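Local coordinates for protein FMN reductase [NAD(P)H] (Bacillus subtilis, PDB 1ZCH) that transfers electrons between NAD(P)H and FMN as a homodimeric flavoprotein, and also reduces nitroaromatic compounds, quinones, chromates and azo dyes, at residues I49-K54 / E147-P152; E105-G110 / Y154-S159; D28-A33 / T122-S127; A81-A86 / E99-L104. All coordinates share one frame; numbering follows the deposited sequence. Where two conformers were deposited one is given.

Interaction 1 of 4, residues I49-K54 / E147-P152. With CA (calcium ion), chain C.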
loop_
_atom_site.group_PDB
_atom_site.type_symbol
_atom_site.label_atom_id
_atom_site.label_comp_id
_atom_site.label_asym_id
_atom_site.label_seq_id
_atom_site.Cartn_x
_atom_site.Cartn_y
_atom_site.Cartn_z
ATOM N N ILE A 49 -9.983 -11.652 0.510
ATOM C CA ILE A 49 -10.614 -12.948 0.725
ATOM C C ILE A 49 -10.570 -13.182 2.234
ATOM O O ILE A 49 -9.493 -13.153 2.833
ATOM C CB ILE A 49 -9.835 -14.105 0.041
ATOM C CG1 ILE A 49 -9.595 -13.801 -1.442
ATOM C CG2 ILE A 49 -10.618 -15.411 0.201
ATOM C CD1 ILE A 49 -10.846 -13.749 -2.286
ATOM N N THR A 50 -11.731 -13.388 2.849
ATOM C CA THR A 50 -11.789 -13.645 4.284
ATOM C C THR A 50 -11.846 -15.151 4.463
ATOM O O THR A 50 -12.746 -15.814 3.939
ATOM C CB THR A 50 -13.047 -13.021 4.930
ATOM O OG1 THR A 50 -12.998 -11.597 4.791
ATOM C CG2 THR A 50 -13.116 -13.372 6.419
ATOM N N VAL A 51 -10.872 -15.692 5.189
ATOM C CA VAL A 51 -10.811 -17.126 5.429
ATOM C C VAL A 51 -10.952 -17.404 6.917
ATOM O O VAL A 51 -10.149 -16.935 7.725
ATOM C CB VAL A 51 -9.468 -17.719 4.936
ATOM C CG1 VAL A 51 -9.411 -19.209 5.247
ATOM C CG2 VAL A 51 -9.306 -17.484 3.439
ATOM N N GLN A 52 -11.983 -18.159 7.283
ATOM C CA GLN A 52 -12.199 -18.498 8.683
ATOM C C GLN A 52 -12.325 -20.010 8.856
ATOM O O GLN A 52 -12.349 -20.513 9.979
ATOM C CB GLN A 52 -13.445 -17.792 9.216
ATOM C CG GLN A 52 -13.406 -16.281 9.032
ATOM C CD GLN A 52 -14.603 -15.580 9.639
ATOM O OE1 GLN A 52 -14.654 -15.350 10.847
ATOM N NE2 GLN A 52 -15.579 -15.248 8.805
ATOM N N ASP A 53 -12.399 -20.732 7.741
ATOM C CA ASP A 53 -12.492 -22.190 7.786
ATOM C C ASP A 53 -11.174 -22.722 8.335
ATOM O O ASP A 53 -10.109 -22.455 7.776
ATOM C CB ASP A 53 -12.715 -22.763 6.387
ATOM C CG ASP A 53 -12.783 -24.278 6.387
ATOM O OD1 ASP A 53 -13.805 -24.825 6.849
ATOM O OD2 ASP A 53 -11.814 -24.924 5.939
ATOM N N LYS A 54 -11.252 -23.484 9.421
ATOM C CA LYS A 54 -10.063 -24.035 10.061
ATOM C C LYS A 54 -9.135 -24.801 9.117
ATOM O O LYS A 54 -7.927 -24.547 9.087
ATOM C CB LYS A 54 -10.473 -24.944 11.223
ATOM C CG LYS A 54 -9.323 -25.336 12.134
ATOM C CD LYS A 54 -8.798 -24.129 12.898
ATOM C CE LYS A 54 -7.610 -24.495 13.778
ATOM N NZ LYS A 54 -7.170 -23.348 14.619
ATOM N N GLU A 147 -4.729 -21.632 -6.616
ATOM C CA GLU A 147 -5.617 -22.760 -6.876
ATOM C C GLU A 147 -6.559 -23.015 -5.706
ATOM O O GLU A 147 -7.750 -23.264 -5.897
ATOM C CB GLU A 147 -4.798 -24.020 -7.161
ATOM C CG GLU A 147 -3.929 -23.887 -8.393
ATOM C CD GLU A 147 -4.746 -23.576 -9.633
ATOM O OE1 GLU A 147 -4.236 -22.870 -10.528
ATOM O OE2 GLU A 147 -5.901 -24.045 -9.714
ATOM N N LEU A 148 -6.020 -22.946 -4.493
ATOM C CA LEU A 148 -6.806 -23.185 -3.291
ATOM C C LEU A 148 -7.968 -22.211 -3.131
ATOM O O LEU A 148 -9.081 -22.608 -2.786
ATOM C CB LEU A 148 -5.907 -23.102 -2.052
ATOM C CG LEU A 148 -6.584 -23.308 -0.693
ATOM C CD1 LEU A 148 -7.116 -24.735 -0.585
ATOM C CD2 LEU A 148 -5.584 -23.032 0.419
ATOM N N LEU A 149 -7.708 -20.935 -3.388
ATOM C CA LEU A 149 -8.728 -19.907 -3.229
ATOM C C LEU A 149 -9.447 -19.528 -4.520
ATOM O O LEU A 149 -10.249 -18.592 -4.541
ATOM C CB LEU A 149 -8.099 -18.670 -2.585
ATOM C CG LEU A 149 -7.429 -18.970 -1.237
ATOM C CD1 LEU A 149 -6.886 -17.685 -0.620
ATOM C CD2 LEU A 149 -8.441 -19.626 -0.302
ATOM N N GLU A 150 -9.155 -20.262 -5.588
ATOM C CA GLU A 150 -9.781 -20.033 -6.882
ATOM C C GLU A 150 -9.561 -18.631 -7.441
ATOM O O GLU A 150 -10.474 -18.035 -8.013
ATOM C CB GLU A 150 -11.284 -20.321 -6.787
ATOM C CG GLU A 150 -11.611 -21.784 -6.504
ATOM C CD GLU A 150 -13.098 -22.030 -6.304
ATOM O OE1 GLU A 150 -13.900 -21.538 -7.123
ATOM O OE2 GLU A 150 -13.464 -22.727 -5.333
ATOM N N LEU A 151 -8.351 -18.104 -7.281
ATOM C CA LEU A 151 -8.050 -16.777 -7.805
ATOM C C LEU A 151 -7.967 -16.913 -9.321
ATOM O O LEU A 151 -7.193 -17.718 -9.841
ATOM C CB LEU A 151 -6.725 -16.260 -7.239
ATOM C CG LEU A 151 -6.608 -16.294 -5.709
ATOM C CD1 LEU A 151 -5.284 -15.661 -5.283
ATOM C CD2 LEU A 151 -7.786 -15.560 -5.082
ATOM N N PRO A 152 -8.774 -16.131 -10.052
ATOM C CA PRO A 152 -8.768 -16.200 -11.515
ATOM C C PRO A 152 -7.645 -15.390 -12.146
ATOM O O PRO A 152 -6.853 -14.747 -11.456
ATOM C CB PRO A 152 -10.138 -15.640 -11.874
ATOM C CG PRO A 152 -10.257 -14.506 -10.880
ATOM C CD PRO A 152 -9.768 -15.148 -9.577
HETATM CA CA CA C . -15.853 -20.630 -7.743
HETATM O O HOH W 1 -14.592 -18.599 -8.198
HETATM O O HOH W 2 -15.995 -19.449 -5.501
#
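L149 meets I49 and V51 with the two branches of its side chain. It is the first residue to leave the helical conformation after helix 142-148. Its CG lies beside the backbone N (chi1 -57°), which turns the fork toward strand 46-51. Methyl CD1 lies 4.4 Å from CG2 of I49, and CD2 lies 4.4 Å from CG2 of V51. One leucine thus reaches two strand residues on the same side.

E150 follows with positive phi (59°). It is the C-prime residue of a Schellman motif, and its N makes a weak bond to O of E147. Its side chain is extended beyond CG, and OE1 binds the calcium ion at 2.2 Å. OE2 stays 4.0 Å from the calcium, so the carboxylate binds through one oxygen. Two waters, and N189 OD1 of the second subunit, are also ligands. The ion therefore bridges the two subunits.

L151 brings the chain back to the buried side. Its CD2 lies 4.4 Å from CG1 of I49. All contacts across the two segments are apolar.

The contact lies on strand 46-51, the outermost strand of the sheet within this chain. I49 and L149 both also touch L78 of strand 75-82, while V51 and L149 touch R56 of helix 54-63. Beyond I49 and T50, the sheet continues in a parallel ladder with a strand of the second subunit.

Interaction 2 of 4, residues E105-G110 / Y154-S159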
loop_
_atom_site.group_PDB
_atom_site.type_symbol
_atom_site.label_atom_id
_atom_site.label_comp_id
_atom_site.label_asym_id
_atom_site.label_seq_id
_atom_site.Cartn_x
_atom_site.Cartn_y
_atom_site.Cartn_z
ATOM N N GLU A 105 2.953 -1.117 -15.065
ATOM C CA GLU A 105 2.151 -0.065 -14.443
ATOM C C GLU A 105 0.970 -0.700 -13.702
ATOM O O GLU A 105 0.606 -0.262 -12.611
ATOM C CB GLU A 105 1.643 0.920 -15.503
ATOM C CG GLU A 105 0.549 1.891 -15.035
ATOM C CD GLU A 105 0.977 2.805 -13.886
ATOM O OE1 GLU A 105 2.186 2.887 -13.577
ATOM O OE2 GLU A 105 0.088 3.459 -13.294
ATOM N N SER A 106 0.383 -1.738 -14.296
ATOM C CA SER A 106 -0.752 -2.428 -13.680
ATOM C C SER A 106 -0.329 -3.071 -12.362
ATOM O O SER A 106 -1.079 -3.060 -11.385
ATOM C CB SER A 106 -1.302 -3.504 -14.623
ATOM O OG SER A 106 -0.300 -4.449 -14.956
ATOM N N VAL A 107 0.879 -3.625 -12.342
ATOM C CA VAL A 107 1.404 -4.268 -11.144
ATOM C C VAL A 107 1.588 -3.228 -10.037
ATOM O O VAL A 107 1.258 -3.483 -8.877
ATOM C CB VAL A 107 2.755 -4.975 -11.441
ATOM C CG1 VAL A 107 3.407 -5.454 -10.143
ATOM C CG2 VAL A 107 2.516 -6.161 -12.384
ATOM N N LEU A 108 2.103 -2.056 -10.392
ATOM C CA LEU A 108 2.293 -1.010 -9.395
ATOM C C LEU A 108 0.937 -0.532 -8.891
ATOM O O LEU A 108 0.752 -0.329 -7.692
ATOM C CB LEU A 108 3.077 0.174 -9.978
ATOM C CG LEU A 108 4.520 -0.109 -10.410
ATOM C CD1 LEU A 108 5.169 1.190 -10.868
ATOM C CD2 LEU A 108 5.307 -0.728 -9.256
ATOM N N VAL A 109 -0.015 -0.350 -9.803
ATOM C CA VAL A 109 -1.352 0.095 -9.400
ATOM C C VAL A 109 -1.962 -0.889 -8.401
ATOM O O VAL A 109 -2.472 -0.493 -7.352
ATOM C CB VAL A 109 -2.305 0.225 -10.620
ATOM C CG1 VAL A 109 -3.745 0.431 -10.144
ATOM C CG2 VAL A 109 -1.874 1.401 -11.488
ATOM N N GLY A 110 -1.898 -2.174 -8.733
ATOM C CA GLY A 110 -2.455 -3.190 -7.859
ATOM C C GLY A 110 -1.764 -3.306 -6.511
ATOM O O GLY A 110 -2.428 -3.439 -5.477
ATOM N N TYR A 154 -5.668 -12.446 -13.770
ATOM C CA TYR A 154 -5.640 -11.016 -13.433
ATOM C C TYR A 154 -5.761 -10.717 -11.942
ATOM O O TYR A 154 -5.974 -9.574 -11.540
ATOM C CB TYR A 154 -6.713 -10.253 -14.213
ATOM C CG TYR A 154 -6.533 -10.382 -15.707
ATOM C CD1 TYR A 154 -5.343 -9.988 -16.321
ATOM C CD2 TYR A 154 -7.536 -10.931 -16.504
ATOM C CE1 TYR A 154 -5.156 -10.142 -17.692
ATOM C CE2 TYR A 154 -7.359 -11.088 -17.876
ATOM C CZ TYR A 154 -6.171 -10.693 -18.464
ATOM O OH TYR A 154 -6.007 -10.835 -19.823
ATOM N N VAL A 155 -5.619 -11.756 -11.127
ATOM C CA VAL A 155 -5.667 -11.615 -9.677
ATOM C C VAL A 155 -4.431 -12.315 -9.114
ATOM O O VAL A 155 -4.115 -13.439 -9.508
ATOM C CB VAL A 155 -6.926 -12.288 -9.074
ATOM C CG1 VAL A 155 -6.902 -12.180 -7.542
ATOM C CG2 VAL A 155 -8.184 -11.637 -9.634
ATOM N N PHE A 156 -3.711 -11.644 -8.222
ATOM C CA PHE A 156 -2.545 -12.269 -7.606
ATOM C C PHE A 156 -2.394 -11.859 -6.147
ATOM O O PHE A 156 -2.657 -10.712 -5.772
ATOM C CB PHE A 156 -1.263 -11.993 -8.417
ATOM C CG PHE A 156 -0.826 -10.556 -8.444
ATOM C CD1 PHE A 156 -0.066 -10.025 -7.407
ATOM C CD2 PHE A 156 -1.120 -9.748 -9.539
ATOM C CE1 PHE A 156 0.403 -8.707 -7.465
ATOM C CE2 PHE A 156 -0.659 -8.432 -9.609
ATOM C CZ PHE A 156 0.105 -7.910 -8.569
ATOM N N PRO A 157 -1.994 -12.812 -5.293
ATOM C CA PRO A 157 -1.822 -12.548 -3.862
ATOM C C PRO A 157 -0.645 -11.637 -3.561
ATOM O O PRO A 157 0.431 -11.777 -4.140
ATOM C CB PRO A 157 -1.635 -13.944 -3.286
ATOM C CG PRO A 157 -0.847 -14.625 -4.368
ATOM C CD PRO A 157 -1.584 -14.190 -5.624
ATOM N N LEU A 158 -0.859 -10.691 -2.655
ATOM C CA LEU A 158 0.204 -9.776 -2.262
ATOM C C LEU A 158 0.559 -9.955 -0.793
ATOM O O LEU A 158 1.728 -10.112 -0.446
ATOM C CB LEU A 158 -0.209 -8.331 -2.544
ATOM C CG LEU A 158 -0.083 -7.991 -4.031
ATOM C CD1 LEU A 158 -0.785 -6.690 -4.348
ATOM C CD2 LEU A 158 1.399 -7.917 -4.389
ATOM N N SER A 159 -0.446 -9.954 0.073
ATOM C CA SER A 159 -0.182 -10.120 1.495
ATOM C C SER A 159 -1.403 -10.557 2.280
ATOM O O SER A 159 -2.528 -10.163 1.980
ATOM C CB SER A 159 0.344 -8.811 2.092
ATOM O OG SER A 159 0.630 -8.944 3.480
#
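L158 packs on bare backbone at G110, a residue with no side chain. CD1 of L158 lies 3.8 Å from O of G110 and 4.1 Å from C of G110. This is a van der Waals contact between a methyl and a peptide group. Because G110 is a glycine, no CB stands on the side of the helix that looks toward the strand. With CG anti to its carbonyl carbon (chi1 -77°), L158 leans toward the helix.

The second contact is V107 with F156. CG1 of V107 approaches the ring obliquely and comes to 4.4 Å from CZ, the far end of the phenylalanine. The F156 ring thus reaches the helix with its outermost carbon. F245 packs on the same ring in an edge-to-face arrangement. L158 also touches A81 on the next strand and A114 one turn further along the helix. V107 also packs on L108 of the second subunit.

The strand is not regular here. L158 and S159 together lie opposite the single residue F79, a classic beta bulge. S159 touches the FMN and belongs to its pocket. The arrangement fits the alpha-plus-beta fold of the nitroreductase family, in which the long core helix, here 104-127, packs against the central antiparallel sheet and lies at the dimer interface.

Interaction 3 of 4, residues D28-A33 / T122-S127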
loop_
_atom_site.group_PDB
_atom_site.type_symbol
_atom_site.label_atom_id
_atom_site.label_comp_id
_atom_site.label_asym_id
_atom_site.label_seq_id
_atom_site.Cartn_x
_atom_site.Cartn_y
_atom_site.Cartn_z
ATOM N N ASP A 28 -17.008 -6.460 9.370
ATOM C CA ASP A 28 -17.713 -5.574 8.443
ATOM C C ASP A 28 -17.147 -4.161 8.513
ATOM O O ASP A 28 -16.969 -3.503 7.489
ATOM C CB ASP A 28 -19.215 -5.514 8.753
ATOM C CG ASP A 28 -19.935 -6.815 8.452
ATOM O OD1 ASP A 28 -19.511 -7.541 7.528
ATOM O OD2 ASP A 28 -20.943 -7.101 9.131
ATOM N N GLN A 29 -16.873 -3.690 9.727
ATOM C CA GLN A 29 -16.329 -2.348 9.912
ATOM C C GLN A 29 -14.943 -2.230 9.286
ATOM O O GLN A 29 -14.618 -1.223 8.660
ATOM C CB GLN A 29 -16.252 -2.008 11.402
ATOM C CG GLN A 29 -17.608 -1.848 12.066
ATOM C CD GLN A 29 -17.495 -1.564 13.550
ATOM O OE1 GLN A 29 -16.940 -0.545 13.962
ATOM N NE2 GLN A 29 -18.019 -2.470 14.362
ATOM N N ILE A 30 -14.129 -3.263 9.471
ATOM C CA ILE A 30 -12.782 -3.283 8.918
ATOM C C ILE A 30 -12.873 -3.228 7.391
ATOM O O ILE A 30 -12.147 -2.475 6.741
ATOM C CB ILE A 30 -12.037 -4.562 9.368
ATOM C CG1 ILE A 30 -11.794 -4.500 10.883
ATOM C CG2 ILE A 30 -10.728 -4.723 8.592
ATOM C CD1 ILE A 30 -11.275 -5.791 11.478
ATOM N N ILE A 31 -13.782 -4.016 6.826
ATOM C CA ILE A 31 -13.963 -4.039 5.379
ATOM C C ILE A 31 -14.505 -2.706 4.866
ATOM O O ILE A 31 -14.091 -2.229 3.804
ATOM C CB ILE A 31 -14.909 -5.186 4.955
ATOM C CG1 ILE A 31 -14.263 -6.534 5.298
ATOM C CG2 ILE A 31 -15.219 -5.095 3.468
ATOM C CD1 ILE A 31 -12.916 -6.774 4.624
ATOM N N GLU A 32 -15.419 -2.096 5.619
ATOM C CA GLU A 32 -15.978 -0.812 5.204
ATOM C C GLU A 32 -14.864 0.222 5.161
ATOM O O GLU A 32 -14.820 1.067 4.270
ATOM C CB GLU A 32 -17.046 -0.348 6.200
ATOM C CG GLU A 32 -18.315 -1.183 6.226
ATOM C CD GLU A 32 -19.254 -0.768 7.347
ATOM O OE1 GLU A 32 -19.527 0.444 7.474
ATOM O OE2 GLU A 32 -19.720 -1.652 8.100
ATOM N N ALA A 33 -13.966 0.156 6.139
ATOM C CA ALA A 33 -12.849 1.090 6.199
ATOM C C ALA A 33 -11.969 0.894 4.965
ATOM O O ALA A 33 -11.557 1.864 4.324
ATOM C CB ALA A 33 -12.042 0.854 7.467
ATOM N N THR A 122 -5.379 -2.687 8.860
ATOM C CA THR A 122 -4.581 -2.792 10.072
ATOM C C THR A 122 -5.019 -1.717 11.060
ATOM O O THR A 122 -5.258 -1.995 12.233
ATOM C CB THR A 122 -3.079 -2.618 9.759
ATOM O OG1 THR A 122 -2.630 -3.728 8.972
ATOM C CG2 THR A 122 -2.260 -2.549 11.047
ATOM N N ALA A 123 -5.128 -0.485 10.577
ATOM C CA ALA A 123 -5.535 0.632 11.421
ATOM C C ALA A 123 -6.924 0.405 12.020
ATOM O O ALA A 123 -7.144 0.619 13.214
ATOM C CB ALA A 123 -5.519 1.920 10.612
ATOM N N ALA A 124 -7.858 -0.035 11.186
ATOM C CA ALA A 124 -9.226 -0.282 11.633
ATOM C C ALA A 124 -9.311 -1.389 12.681
ATOM O O ALA A 124 -9.902 -1.207 13.751
ATOM C CB ALA A 124 -10.109 -0.639 10.432
ATOM N N ALA A 125 -8.717 -2.535 12.370
ATOM C CA ALA A 125 -8.741 -3.683 13.270
ATOM C C ALA A 125 -8.145 -3.361 14.636
ATOM O O ALA A 125 -8.733 -3.676 15.674
ATOM C CB ALA A 125 -7.988 -4.853 12.637
ATOM N N GLU A 126 -6.975 -2.733 14.640
ATOM C CA GLU A 126 -6.325 -2.412 15.902
ATOM C C GLU A 126 -7.099 -1.389 16.729
ATOM O O GLU A 126 -7.022 -1.405 17.959
ATOM C CB GLU A 126 -4.879 -1.975 15.628
ATOM C CG GLU A 126 -4.100 -3.120 14.981
ATOM C CD GLU A 126 -2.645 -2.820 14.677
ATOM O OE1 GLU A 126 -2.199 -1.667 14.849
ATOM O OE2 GLU A 126 -1.947 -3.763 14.252
ATOM N N SER A 127 -7.873 -0.528 16.072
ATOM C CA SER A 127 -8.668 0.464 16.798
ATOM C C SER A 127 -9.792 -0.245 17.561
ATOM O O SER A 127 -10.346 0.293 18.519
ATOM C CB SER A 127 -9.275 1.494 15.836
ATOM O OG SER A 127 -10.399 0.972 15.140
#
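I30, A33, A124 and A125 form a buried, nearly antiparallel helix-helix contact within the nitroreductase fold. It joins helix 24-36 to the C-terminal part of the long helix 104-127. The directions of the two short segments differ by 150°, and their axes approach to 8.7 Å. The small alanines allow the helices to come this close.

A124 fits over the backbone of the other helix. Its CB is 4.1 Å from CA of I30, and it is 3.8 Å from CB of A33. The two alanine methyls meet tip to tip.

I30 reaches further along the partner helix. A first torsion of -67° sets CG1 toward that helix, and CD1 continues the chain in an extended form. This puts CD1 over A125, where it lies 3.6 Å from CB. CG1 itself stays near A124 and the backbone N of A125. I30 also touches A121, L128 and L130, so it is enclosed by apolar neighbours.

The second subunit also reaches the pair, where I5 of that chain packs on A124. E126 is hydrogen-bonded to T132 and to H11, an FMN-binding residue, and so probably helps to position H11.

A side chain adds a bond within 122-127. OG of S127 donates to O of A124 at 2.6 Å, tilted 19° from the carbonyl plane.

Interaction 4 of 4, residues A81-A86 / E99-L104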
loop_
_atom_site.group_PDB
_atom_site.type_symbol
_atom_site.label_atom_id
_atom_site.label_comp_id
_atom_site.label_asym_id
_atom_site.label_seq_id
_atom_site.Cartn_x
_atom_site.Cartn_y
_atom_site.Cartn_z
ATOM N N ALA A 81 -4.113 -8.161 -5.568
ATOM C CA ALA A 81 -4.221 -7.118 -6.578
ATOM C C ALA A 81 -5.303 -7.729 -7.467
ATOM O O ALA A 81 -5.292 -8.942 -7.702
ATOM C CB ALA A 81 -2.913 -6.984 -7.345
ATOM N N ASP A 82 -6.231 -6.917 -7.962
ATOM C CA ASP A 82 -7.317 -7.452 -8.779
ATOM C C ASP A 82 -7.630 -6.620 -10.018
ATOM O O ASP A 82 -8.072 -5.475 -9.913
ATOM C CB ASP A 82 -8.587 -7.572 -7.921
ATOM C CG ASP A 82 -9.719 -8.317 -8.625
ATOM O OD1 ASP A 82 -9.959 -8.074 -9.827
ATOM O OD2 ASP A 82 -10.389 -9.137 -7.964
ATOM N N PHE A 83 -7.382 -7.198 -11.190
ATOM C CA PHE A 83 -7.696 -6.535 -12.452
ATOM C C PHE A 83 -8.708 -7.411 -13.194
ATOM O O PHE A 83 -8.933 -7.250 -14.397
ATOM C CB PHE A 83 -6.427 -6.321 -13.291
ATOM C CG PHE A 83 -5.698 -5.045 -12.962
ATOM C CD1 PHE A 83 -5.983 -3.869 -13.645
ATOM C CD2 PHE A 83 -4.758 -5.012 -11.932
ATOM C CE1 PHE A 83 -5.343 -2.667 -13.310
ATOM C CE2 PHE A 83 -4.114 -3.819 -11.587
ATOM C CZ PHE A 83 -4.408 -2.646 -12.277
ATOM N N ASN A 84 -9.317 -8.344 -12.462
ATOM C CA ASN A 84 -10.336 -9.222 -13.044
ATOM C C ASN A 84 -11.635 -8.428 -13.182
ATOM O O ASN A 84 -12.338 -8.531 -14.189
ATOM C CB ASN A 84 -10.569 -10.459 -12.167
ATOM C CG ASN A 84 -11.692 -11.343 -12.695
ATOM O OD1 ASN A 84 -11.714 -11.696 -13.876
ATOM N ND2 ASN A 84 -12.626 -11.703 -11.822
ATOM N N ARG A 85 -11.969 -7.633 -12.169
ATOM C CA ARG A 85 -13.174 -6.819 -12.278
ATOM C C ARG A 85 -12.977 -5.840 -13.440
ATOM O O ARG A 85 -13.928 -5.496 -14.140
ATOM C CB ARG A 85 -13.450 -6.064 -10.971
ATOM C CG ARG A 85 -14.050 -6.942 -9.865
ATOM C CD ARG A 85 -14.474 -6.097 -8.658
ATOM N NE ARG A 85 -13.312 -5.487 -8.024
ATOM C CZ ARG A 85 -12.639 -6.031 -7.017
ATOM N NH1 ARG A 85 -13.024 -7.197 -6.512
ATOM N NH2 ARG A 85 -11.558 -5.428 -6.541
ATOM N N ALA A 86 -11.740 -5.400 -13.648
ATOM C CA ALA A 86 -11.437 -4.493 -14.755
ATOM C C ALA A 86 -11.604 -5.271 -16.061
ATOM O O ALA A 86 -12.091 -4.737 -17.059
ATOM C CB ALA A 86 -10.001 -3.968 -14.643
ATOM N N GLU A 99 -5.390 -3.439 -21.964
ATOM C CA GLU A 99 -3.959 -3.345 -22.238
ATOM C C GLU A 99 -3.118 -2.953 -21.031
ATOM O O GLU A 99 -1.906 -3.151 -21.030
ATOM C CB GLU A 99 -3.702 -2.334 -23.361
ATOM C CG GLU A 99 -4.189 -2.747 -24.745
ATOM C CD GLU A 99 -3.472 -3.976 -25.286
ATOM O OE1 GLU A 99 -2.276 -4.160 -24.976
ATOM O OE2 GLU A 99 -4.101 -4.751 -26.038
ATOM N N ILE A 100 -3.752 -2.393 -20.007
ATOM C CA ILE A 100 -3.005 -1.967 -18.830
ATOM C C ILE A 100 -2.224 -3.132 -18.213
ATOM O O ILE A 100 -1.124 -2.945 -17.686
ATOM C CB ILE A 100 -3.953 -1.324 -17.768
ATOM C CG1 ILE A 100 -3.129 -0.597 -16.700
ATOM C CG2 ILE A 100 -4.841 -2.387 -17.130
ATOM C CD1 ILE A 100 -2.293 0.555 -17.246
ATOM N N THR A 101 -2.775 -4.337 -18.307
ATOM C CA THR A 101 -2.115 -5.511 -17.743
ATOM C C THR A 101 -0.915 -6.006 -18.551
ATOM O O THR A 101 -0.271 -6.991 -18.177
ATOM C CB THR A 101 -3.102 -6.666 -17.580
ATOM O OG1 THR A 101 -3.862 -6.818 -18.787
ATOM C CG2 THR A 101 -4.037 -6.393 -16.410
ATOM N N ASN A 102 -0.606 -5.325 -19.649
ATOM C CA ASN A 102 0.533 -5.723 -20.470
ATOM C C ASN A 102 1.805 -4.936 -20.156
ATOM O O ASN A 102 2.782 -4.982 -20.905
ATOM C CB ASN A 102 0.177 -5.609 -21.955
ATOM C CG ASN A 102 -0.846 -6.652 -22.378
ATOM O OD1 ASN A 102 -0.763 -7.809 -21.969
ATOM N ND2 ASN A 102 -1.810 -6.250 -23.200
ATOM N N GLY A 103 1.783 -4.226 -19.033
ATOM C CA GLY A 103 2.931 -3.450 -18.600
ATOM C C GLY A 103 2.958 -3.429 -17.083
ATOM O O GLY A 103 1.921 -3.616 -16.447
ATOM N N LEU A 104 4.131 -3.204 -16.497
ATOM C CA LEU A 104 4.265 -3.182 -15.042
ATOM C C LEU A 104 3.457 -2.100 -14.327
ATOM O O LEU A 104 3.282 -2.161 -13.111
ATOM C CB LEU A 104 5.744 -3.076 -14.653
ATOM C CG LEU A 104 6.546 -4.361 -14.911
ATOM C CD1 LEU A 104 8.023 -4.136 -14.628
ATOM C CD2 LEU A 104 5.999 -5.479 -14.030
#
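F83, at the N-cap position of helix 84-94, meets I100 and T101 beside an Asx turn made by D82. CG2 of I100 lies 3.9 Å from CE1 of F83 and approaches the ring obliquely. The two side chains cross at about a right angle. CG2 of T101 sits nearer the root of the ring, 3.9 Å from CB of F83. F83 and T101 run past each other in opposite directions.

D82 holds the start of the helix. Its OD1 accepts from N of N84 at 2.7 Å and from N of R85 at 3.1 Å. The second bond is the straighter one, with an N-H...O angle of 162°. R85 also lays one face of its guanidinium against the D82 carboxylate. That pairing is one of charge alone.

In the loop, ND2 of N102 donates to OE1 of E99 at 2.8 Å, from above the carboxylate plane.

The contact joins the junction of strand 75-82 and helix 84-94 to the loop that leads into helix 104-127. F83 also packs on S106 and V109 of that last helix, and I100 packs on Y232 of the second subunit.

All four interactions belong to the nitroreductase fold, and each touches the second subunit. Interactions 2 and 4 are close, with centres about 8 Å apart. They are joined by probable backbone hydrogen bonds between the neighbouring strands 75-82 and 155-164. Interaction 1 reaches the same sheet at strand 46-51 and touches both of them through L151 and P152. Interaction 3 stands apart, about 20 to 26 Å from the others between centres, but shares helix 104-127 with interaction 2. Along the chain, interaction 4 is nested inside the loops closed by 1 and 3, while 1, 2 and 3 cross one another. Sequence-distant parts are thus interlocked into one compact, dimeric flavin-binding fold.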